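Local atomic coordinates of 3,6-diketocamphane 1,6-monooxygenase (Pseudomonas putida, PDB entry 4UWM), a protein that catalyses the FMNH2-dependent Baeyer-Villiger oxygenation of a diketocamphane to a lactone during the breakdown of (-)-camphor in Pseudomonas putida. Residues 29-34 with 66-71; 201-206 with 223-228; 326-331 with 367-372. All coordinates share one frame; numbering follows the deposited sequence. Where two conformers were deposited one is given.

Contact 1 of 3, residues 29-34 with 66-71; sequences SAVQAD and LQTKNI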
# COMPACT_ATOMS: atom_id res chain seq x y z
N SER A 29 0.70 10.02 14.72
CA SER A 29 1.70 9.37 15.55
C SER A 29 3.08 9.41 14.89
O SER A 29 4.06 9.72 15.55
CB SER A 29 1.31 7.92 15.85
OG SER A 29 0.32 7.83 16.87
N ALA A 30 3.14 9.13 13.57
CA ALA A 30 4.41 9.14 12.85
C ALA A 30 5.05 10.54 12.85
O ALA A 30 6.25 10.69 13.11
CB ALA A 30 4.21 8.65 11.42
N VAL A 31 4.24 11.56 12.55
CA VAL A 31 4.69 12.96 12.55
C VAL A 31 5.22 13.39 13.94
O VAL A 31 6.32 13.94 14.05
CB VAL A 31 3.58 13.93 12.06
CG1 VAL A 31 4.01 15.39 12.19
CG2 VAL A 31 3.22 13.64 10.61
N GLN A 32 4.48 13.09 15.01
CA GLN A 32 4.87 13.52 16.35
C GLN A 32 6.15 12.80 16.78
O GLN A 32 7.03 13.42 17.37
CB GLN A 32 3.74 13.30 17.36
CG GLN A 32 3.96 13.91 18.75
CD GLN A 32 4.82 13.05 19.68
OE1 GLN A 32 4.93 11.82 19.52
NE2 GLN A 32 5.41 13.69 20.67
N ALA A 33 6.26 11.50 16.48
CA ALA A 33 7.45 10.74 16.86
C ALA A 33 8.68 11.29 16.14
O ALA A 33 9.74 11.47 16.75
CB ALA A 33 7.27 9.24 16.59
N ASP A 34 8.52 11.59 14.84
CA ASP A 34 9.57 12.23 14.06
C ASP A 34 9.99 13.58 14.71
O ASP A 34 11.18 13.83 14.84
CB ASP A 34 9.10 12.45 12.61
CG ASP A 34 10.19 12.95 11.69
OD1 ASP A 34 11.28 12.31 11.60
OD2 ASP A 34 9.93 13.95 11.00
N LEU A 66 6.26 11.37 3.21
CA LEU A 66 6.67 12.72 2.84
C LEU A 66 6.29 13.72 3.94
O LEU A 66 6.52 14.89 3.78
CB LEU A 66 6.11 13.15 1.47
CG LEU A 66 6.41 12.24 0.24
CD1 LEU A 66 6.08 12.91 -1.08
CD2 LEU A 66 7.85 11.76 0.20
N GLN A 67 5.71 13.22 5.04
CA GLN A 67 5.32 14.09 6.16
C GLN A 67 6.34 14.05 7.28
O GLN A 67 6.15 14.68 8.32
CB GLN A 67 3.94 13.69 6.71
CG GLN A 67 2.80 13.88 5.71
CD GLN A 67 1.44 13.79 6.35
OE1 GLN A 67 1.18 14.39 7.40
NE2 GLN A 67 0.54 13.05 5.71
N THR A 68 7.42 13.33 7.08
CA THR A 68 8.42 13.14 8.11
C THR A 68 9.78 13.32 7.47
O THR A 68 9.90 13.19 6.23
CB THR A 68 8.33 11.73 8.73
OG1 THR A 68 8.36 10.74 7.70
CG2 THR A 68 7.03 11.55 9.54
N LYS A 69 10.80 13.57 8.30
CA LYS A 69 12.15 13.88 7.83
C LYS A 69 13.18 12.81 8.18
O LYS A 69 13.96 12.41 7.34
CB LYS A 69 12.61 15.25 8.37
CG LYS A 69 12.21 16.44 7.51
CD LYS A 69 11.25 17.39 8.22
CE LYS A 69 9.79 17.07 7.95
NZ LYS A 69 8.89 18.10 8.53
N ASN A 70 13.17 12.36 9.43
CA ASN A 70 14.22 11.47 9.90
C ASN A 70 13.82 10.08 10.31
O ASN A 70 14.63 9.17 10.23
CB ASN A 70 14.95 12.11 11.09
CG ASN A 70 15.43 13.51 10.79
OD1 ASN A 70 16.12 13.74 9.80
ND2 ASN A 70 15.03 14.45 11.61
N ILE A 71 12.61 9.92 10.84
CA ILE A 71 12.21 8.64 11.42
C ILE A 71 12.28 7.55 10.34
O ILE A 71 12.02 7.83 9.17
CB ILE A 71 10.80 8.75 12.07
CG1 ILE A 71 10.55 7.60 13.05
CG2 ILE A 71 9.71 8.96 11.01
CD1 ILE A 71 9.43 7.89 14.04
O HOH W 1 13.69 13.29 14.24

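Contact 2 of 3, residues 201-206 with 223-228; sequences TGFSYN and IFSGLD. With FMN (flavin mononucleotide), chain C.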
# COMPACT_ATOMS: atom_id res chain seq x y z
N THR A 201 10.82 -10.99 14.83
CA THR A 201 10.41 -10.87 16.23
C THR A 201 10.38 -12.24 16.86
O THR A 201 9.96 -13.21 16.23
CB THR A 201 9.00 -10.23 16.39
OG1 THR A 201 8.03 -11.02 15.69
CG2 THR A 201 8.97 -8.81 15.87
N GLY A 202 10.85 -12.32 18.11
CA GLY A 202 10.75 -13.56 18.89
C GLY A 202 9.88 -13.37 20.14
O GLY A 202 9.88 -12.28 20.75
N PHE A 203 9.11 -14.40 20.49
CA PHE A 203 8.39 -14.36 21.76
C PHE A 203 8.72 -15.52 22.69
O PHE A 203 8.92 -15.28 23.89
CB PHE A 203 6.86 -14.20 21.61
CG PHE A 203 6.15 -14.07 22.94
CD1 PHE A 203 6.28 -12.91 23.71
CD2 PHE A 203 5.38 -15.12 23.45
CE1 PHE A 203 5.64 -12.79 24.94
CE2 PHE A 203 4.74 -15.01 24.67
CZ PHE A 203 4.87 -13.85 25.42
N SER A 204 8.82 -16.74 22.17
CA SER A 204 9.06 -17.90 23.01
C SER A 204 10.46 -17.88 23.66
O SER A 204 11.36 -17.18 23.19
CB SER A 204 8.79 -19.21 22.26
OG SER A 204 9.78 -19.45 21.28
N TYR A 205 10.60 -18.64 24.76
CA TYR A 205 11.82 -18.66 25.57
C TYR A 205 13.04 -19.11 24.75
O TYR A 205 14.02 -18.36 24.62
CB TYR A 205 11.62 -19.57 26.79
CG TYR A 205 12.79 -19.58 27.74
CD1 TYR A 205 13.04 -18.49 28.57
CD2 TYR A 205 13.65 -20.68 27.81
CE1 TYR A 205 14.12 -18.48 29.45
CE2 TYR A 205 14.73 -20.68 28.69
CZ TYR A 205 14.96 -19.59 29.50
OH TYR A 205 16.02 -19.58 30.37
N ASN A 206 12.95 -20.32 24.21
CA ASN A 206 13.95 -20.85 23.29
C ASN A 206 13.51 -20.55 21.86
O ASN A 206 12.90 -21.39 21.20
CB ASN A 206 14.15 -22.36 23.49
CG ASN A 206 14.69 -22.71 24.87
OD1 ASN A 206 15.62 -22.08 25.36
ND2 ASN A 206 14.10 -23.72 25.48
N ILE A 223 9.78 -8.99 22.42
CA ILE A 223 8.74 -8.41 23.26
C ILE A 223 9.12 -8.74 24.71
O ILE A 223 9.30 -9.91 25.05
CB ILE A 223 7.34 -8.99 22.95
CG1 ILE A 223 7.05 -9.03 21.43
CG2 ILE A 223 6.26 -8.24 23.72
CD1 ILE A 223 6.89 -7.68 20.74
N PHE A 224 9.26 -7.72 25.56
CA PHE A 224 9.72 -7.99 26.93
C PHE A 224 8.73 -8.84 27.68
O PHE A 224 7.56 -8.46 27.81
CB PHE A 224 10.03 -6.73 27.72
CG PHE A 224 10.57 -7.02 29.10
CD1 PHE A 224 11.84 -7.56 29.27
CD2 PHE A 224 9.80 -6.76 30.24
CE1 PHE A 224 12.35 -7.82 30.53
CE2 PHE A 224 10.30 -7.03 31.51
CZ PHE A 224 11.57 -7.56 31.65
N SER A 225 9.20 -9.99 28.16
CA SER A 225 8.34 -10.95 28.84
C SER A 225 8.97 -11.49 30.13
O SER A 225 8.51 -12.50 30.66
CB SER A 225 7.95 -12.09 27.89
OG SER A 225 9.03 -12.98 27.69
N GLY A 226 10.00 -10.80 30.63
CA GLY A 226 10.74 -11.25 31.82
C GLY A 226 12.25 -11.30 31.57
O GLY A 226 12.69 -11.38 30.42
N LEU A 227 13.03 -11.25 32.65
CA LEU A 227 14.49 -11.18 32.57
C LEU A 227 15.13 -12.42 31.94
O LEU A 227 16.07 -12.32 31.15
CB LEU A 227 15.11 -10.94 33.95
CG LEU A 227 14.83 -9.64 34.72
CD1 LEU A 227 15.39 -9.74 36.13
CD2 LEU A 227 15.41 -8.44 33.99
N ASP A 228 14.60 -13.60 32.28
CA ASP A 228 15.17 -14.86 31.81
C ASP A 228 15.04 -14.99 30.30
O ASP A 228 16.03 -15.26 29.61
CB ASP A 228 14.53 -16.06 32.52
CG ASP A 228 14.89 -16.12 34.01
OD1 ASP A 228 15.99 -15.66 34.39
OD2 ASP A 228 14.07 -16.63 34.79
N1 FMN C . 5.02 -10.60 15.85
C2 FMN C . 5.40 -9.63 14.97
O2 FMN C . 5.88 -9.95 13.86
N3 FMN C . 5.28 -8.31 15.25
C4 FMN C . 4.78 -7.87 16.41
O4 FMN C . 4.70 -6.64 16.62
C4A FMN C . 4.34 -8.87 17.43
N5 FMN C . 3.82 -8.50 18.62
C5A FMN C . 3.41 -9.42 19.53
C6 FMN C . 2.88 -9.00 20.75
C7 FMN C . 2.47 -9.93 21.71
C7M FMN C . 1.90 -9.46 23.02
C8 FMN C . 2.59 -11.39 21.40
C8M FMN C . 2.16 -12.44 22.39
C9 FMN C . 3.12 -11.81 20.18
C9A FMN C . 3.54 -10.88 19.23
N10 FMN C . 4.09 -11.30 17.99
C10 FMN C . 4.49 -10.30 17.06
C1' FMN C . 4.20 -12.73 17.66
C2' FMN C . 5.59 -13.27 17.96
O2' FMN C . 6.55 -12.38 17.40
C3' FMN C . 5.78 -14.66 17.36
O3' FMN C . 5.45 -15.64 18.36
C4' FMN C . 7.21 -14.85 16.85
O4' FMN C . 7.36 -14.21 15.57
C5' FMN C . 7.63 -16.31 16.74
O5' FMN C . 8.32 -16.59 17.96
P FMN C . 9.23 -17.88 18.19
O1P FMN C . 9.95 -18.17 16.92
O2P FMN C . 10.12 -17.38 19.29
O3P FMN C . 8.23 -18.93 18.61
O HOH W 2 10.03 -12.94 25.13

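Contact 3 of 3, residues 326-331 with 367-372; sequences TVTEKI and KEVAPK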
# COMPACT_ATOMS: atom_id res chain seq x y z
N THR A 326 12.87 8.07 37.58
CA THR A 326 12.38 6.72 37.92
C THR A 326 12.50 5.74 36.74
O THR A 326 12.93 4.59 36.89
CB THR A 326 10.92 6.77 38.39
OG1 THR A 326 10.81 7.68 39.49
CG2 THR A 326 10.42 5.39 38.81
N VAL A 327 12.11 6.20 35.55
CA VAL A 327 12.19 5.37 34.35
C VAL A 327 13.65 5.12 33.97
O VAL A 327 14.02 3.98 33.64
CB VAL A 327 11.34 5.95 33.19
CG1 VAL A 327 11.63 5.21 31.88
CG2 VAL A 327 9.87 5.83 33.54
N THR A 328 14.48 6.17 34.04
CA THR A 328 15.92 6.04 33.77
C THR A 328 16.58 4.99 34.68
O THR A 328 17.36 4.16 34.21
CB THR A 328 16.65 7.39 33.89
OG1 THR A 328 16.02 8.36 33.04
CG2 THR A 328 18.12 7.26 33.49
N GLU A 329 16.25 5.04 35.96
CA GLU A 329 16.82 4.09 36.92
C GLU A 329 16.32 2.68 36.66
O GLU A 329 17.10 1.73 36.70
CB GLU A 329 16.55 4.53 38.36
CG GLU A 329 17.48 5.64 38.83
CD GLU A 329 17.12 6.19 40.20
OE1 GLU A 329 16.61 5.42 41.05
OE2 GLU A 329 17.35 7.39 40.43
N LYS A 330 15.02 2.55 36.37
CA LYS A 330 14.42 1.26 36.00
C LYS A 330 15.08 0.62 34.77
O LYS A 330 15.26 -0.60 34.72
CB LYS A 330 12.91 1.40 35.79
CG LYS A 330 12.10 1.17 37.05
CD LYS A 330 10.69 1.73 36.89
CE LYS A 330 9.77 1.26 38.00
NZ LYS A 330 8.50 2.03 37.98
N ILE A 331 15.45 1.44 33.79
CA ILE A 331 16.13 0.94 32.59
C ILE A 331 17.55 0.47 32.95
O ILE A 331 17.99 -0.59 32.49
CB ILE A 331 16.12 1.96 31.42
CG1 ILE A 331 14.67 2.25 30.97
CG2 ILE A 331 16.92 1.43 30.23
CD1 ILE A 331 14.53 3.36 29.95
N LYS A 367 13.79 12.55 24.71
CA LYS A 367 14.70 13.66 25.00
C LYS A 367 15.38 13.60 26.38
O LYS A 367 16.54 13.99 26.52
CB LYS A 367 13.98 15.01 24.85
CG LYS A 367 13.72 15.42 23.41
CD LYS A 367 12.91 16.70 23.35
CE LYS A 367 12.78 17.21 21.93
NZ LYS A 367 11.79 18.32 21.81
N GLU A 368 14.66 13.13 27.40
CA GLU A 368 15.15 13.16 28.79
C GLU A 368 15.59 11.81 29.35
O GLU A 368 16.47 11.75 30.20
CB GLU A 368 14.10 13.79 29.72
CG GLU A 368 13.90 15.29 29.52
CD GLU A 368 13.15 15.94 30.67
OE1 GLU A 368 13.23 15.43 31.81
OE2 GLU A 368 12.50 16.98 30.44
N VAL A 369 14.96 10.73 28.89
CA VAL A 369 15.30 9.41 29.43
C VAL A 369 16.39 8.71 28.61
O VAL A 369 17.48 8.43 29.12
CB VAL A 369 14.06 8.50 29.62
CG1 VAL A 369 14.48 7.11 30.08
CG2 VAL A 369 13.09 9.10 30.61
N ALA A 370 16.09 8.44 27.34
CA ALA A 370 16.96 7.60 26.52
C ALA A 370 18.37 8.16 26.28
O ALA A 370 19.32 7.39 26.26
CB ALA A 370 16.28 7.22 25.21
N PRO A 371 18.51 9.49 26.08
CA PRO A 371 19.87 10.02 25.90
C PRO A 371 20.83 9.70 27.05
O PRO A 371 22.04 9.68 26.85
CB PRO A 371 19.64 11.53 25.82
CG PRO A 371 18.28 11.65 25.24
CD PRO A 371 17.50 10.55 25.91
N LYS A 372 20.29 9.42 28.24
CA LYS A 372 21.10 9.12 29.41
C LYS A 372 21.52 7.66 29.49
O LYS A 372 22.50 7.33 30.15
CB LYS A 372 20.39 9.54 30.70
CG LYS A 372 20.88 10.86 31.27
CD LYS A 372 20.09 12.05 30.76
CE LYS A 372 19.11 12.55 31.81
NZ LYS A 372 18.20 13.60 31.27
O HOH W 3 16.76 10.82 33.24

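Contact 1 of 3, residues 29-34 with 66-71
D34 and the backbone of residues 68-71 meet on the outside of the TIM barrel, where the last turns of helix 19-35 pack against the loop that carries the chain from helix 57-65 into strand 72-79. The carboxylate of D34 gathers three consecutive main-chain N-H groups. OD1 takes two of them: N70 N lies 2.9 Å from D34 OD1 and meets the syn lone pair of that oxygen, whereas the amide of I71, with N 2.8 Å from OD1, comes in on the anti side, 30° out of the carboxylate plane. OD2 receives the third from K69 N at 2.9 Å, met from above the plane. Bonds to both oxygens should fix the rotation of the group, and a short acidic residue suits this place because it can accept from several amides of a turning chain at once. Turning CG away from the helix backbone N (chi1 -173°) sends the carboxylate out to the loop. The three N-H donors would probably favour the charged form.

Next to the polar bonds the fit is apolar. A33, small enough for the helix to come close, sets its CB 3.6 Å from I71 CD1, and the two share the neighbourhood of I38. T68 turns its methyl group toward the helix, CG2 lying 3.8 Å from both A30 O and D34 CB, while its hydroxyl bonds to A64 O and to R102; the beta-branched residue thus serves both environments. The side chains of V31 and Q67 cross at a slant, V31 CG2 near Q67 O. Beside the carboxylate a water gives a hydrogen bond to D34 O at 2.6 Å and accepts one from N70 ND2 at 3.2 Å.

Contact 2 of 3, residues 201-206 with 223-228
F203 meets I223 and S225 with its ring rather than its backbone. The ring edge, at CD1, lies 4.1 Å from I223 CB, and CE1 comes obliquely to within 3.8 Å of S225 CB. With CG anti to the backbone N (chi1 -176°) the ring reaches across toward 223-228, and one of its faces receives the flavin methyl C8M, 4.1 Å above the plane and over its centre. A large flat residue suits this place, since it touches protein at its edge and cofactor on a face. I223 brings CD1 to 3.8 Å from FMN N5, so its branched, apolar chain packs against the isoalloxazine.

Backbone and hydroxyl groups of 201-206 bind the ribityl phosphate. S204 donates twice to O2P, from OG and from N, whereas F203 N gives only weak bonds to O5' and O2P. T201 O accepts from O4', and T201 OG1 lies 2.6 Å from O2'. Strands 198-202 and 219-223 are parallel neighbours of the TIM barrel, and these residues form their C-terminal ends and the loops that follow, the classic location of a TIM-barrel active site. There the two backbones no longer pair: G202 O and I223 N are 3.7 Å apart, and both are buried without a partner.

A water bridges the two segments here, donating to F203 O and I223 O and accepting from S225 OG at 2.7 Å. Farther out, Y205 lays its CE1 edge 3.7 Å from the carbonyl carbon of D228, in the first turn of helix 227-244. G226, the N-cap of that helix, has phi/psi of 128°/158°, which glycine accommodates readily because it has no CB to meet S225 O. The carboxylate of D228 turns outward to a salt bridge with K300.

Contact 3 of 3, residues 326-331 with 367-372
V369 holds CG1 anti to its own backbone N (chi1 176°), and this rotation carries the methyl into the helix it faces; T328 has OG1 beside its backbone N and CG2 anti to it (chi1 -55°), which places the hydroxyl against the valine. OG1 of T328 is 3.6 Å from V369 CG1, the two side chains sliding past each other in opposite directions. The same CG1 also touches V327 CG1 at 3.9 Å, where the side chains cross at about a right angle, and I331 CD1 at 3.8 Å. V369 CG1 thus meets V327 and T328 on one turn and I331 on the next. Valine suits the role: it is compact and apolar, and has little rotational freedom to lose on burial.

The contact joins helix 324-338, a helix of the TIM barrel, to the C-terminal part of helix 356-369, which has a wider pi-type turn at 367-369, with 3-10 geometry at 370-372. In one of its conformers K372 folds back so that NZ donates to E368 O at 2.7 Å, in the carbonyl plane and on a lone pair. I373, just beyond, packs on T328 and I331.

No hydrogen bond passes directly between the segments. Instead a water donates to T328 OG1 at 2.6 Å and to E368 O at 3.2 Å, while T328 gives its own proton to P324 O one turn back. The direct contacts are therefore mostly dispersion, and the water carries the polar connection, so the interface tolerates having no direct hydrogen bond.

Overall arrangement
Along the chain the contacts follow in series, 1, then 2, then 3, at different places round one TIM barrel. Contacts 1 and 2 lie on opposite sides of the chain's centre, their own centres 29 Å apart; contact 3 is 22 Å from each, centre to centre, and no two touch. Contact 2 supplies part of the flavin site at the C-terminal ends of neighbouring strands, while contacts 1 and 3, away from that site, tie the outer layer of helices and loops together. Helix 356-369 connects them, with F359 and L362 touching Q32 of segment 29-34 and V369 in contact 3. Helix 324-338 similarly serves contact 3 and, through L334, touches F224 and L227 of contact 2.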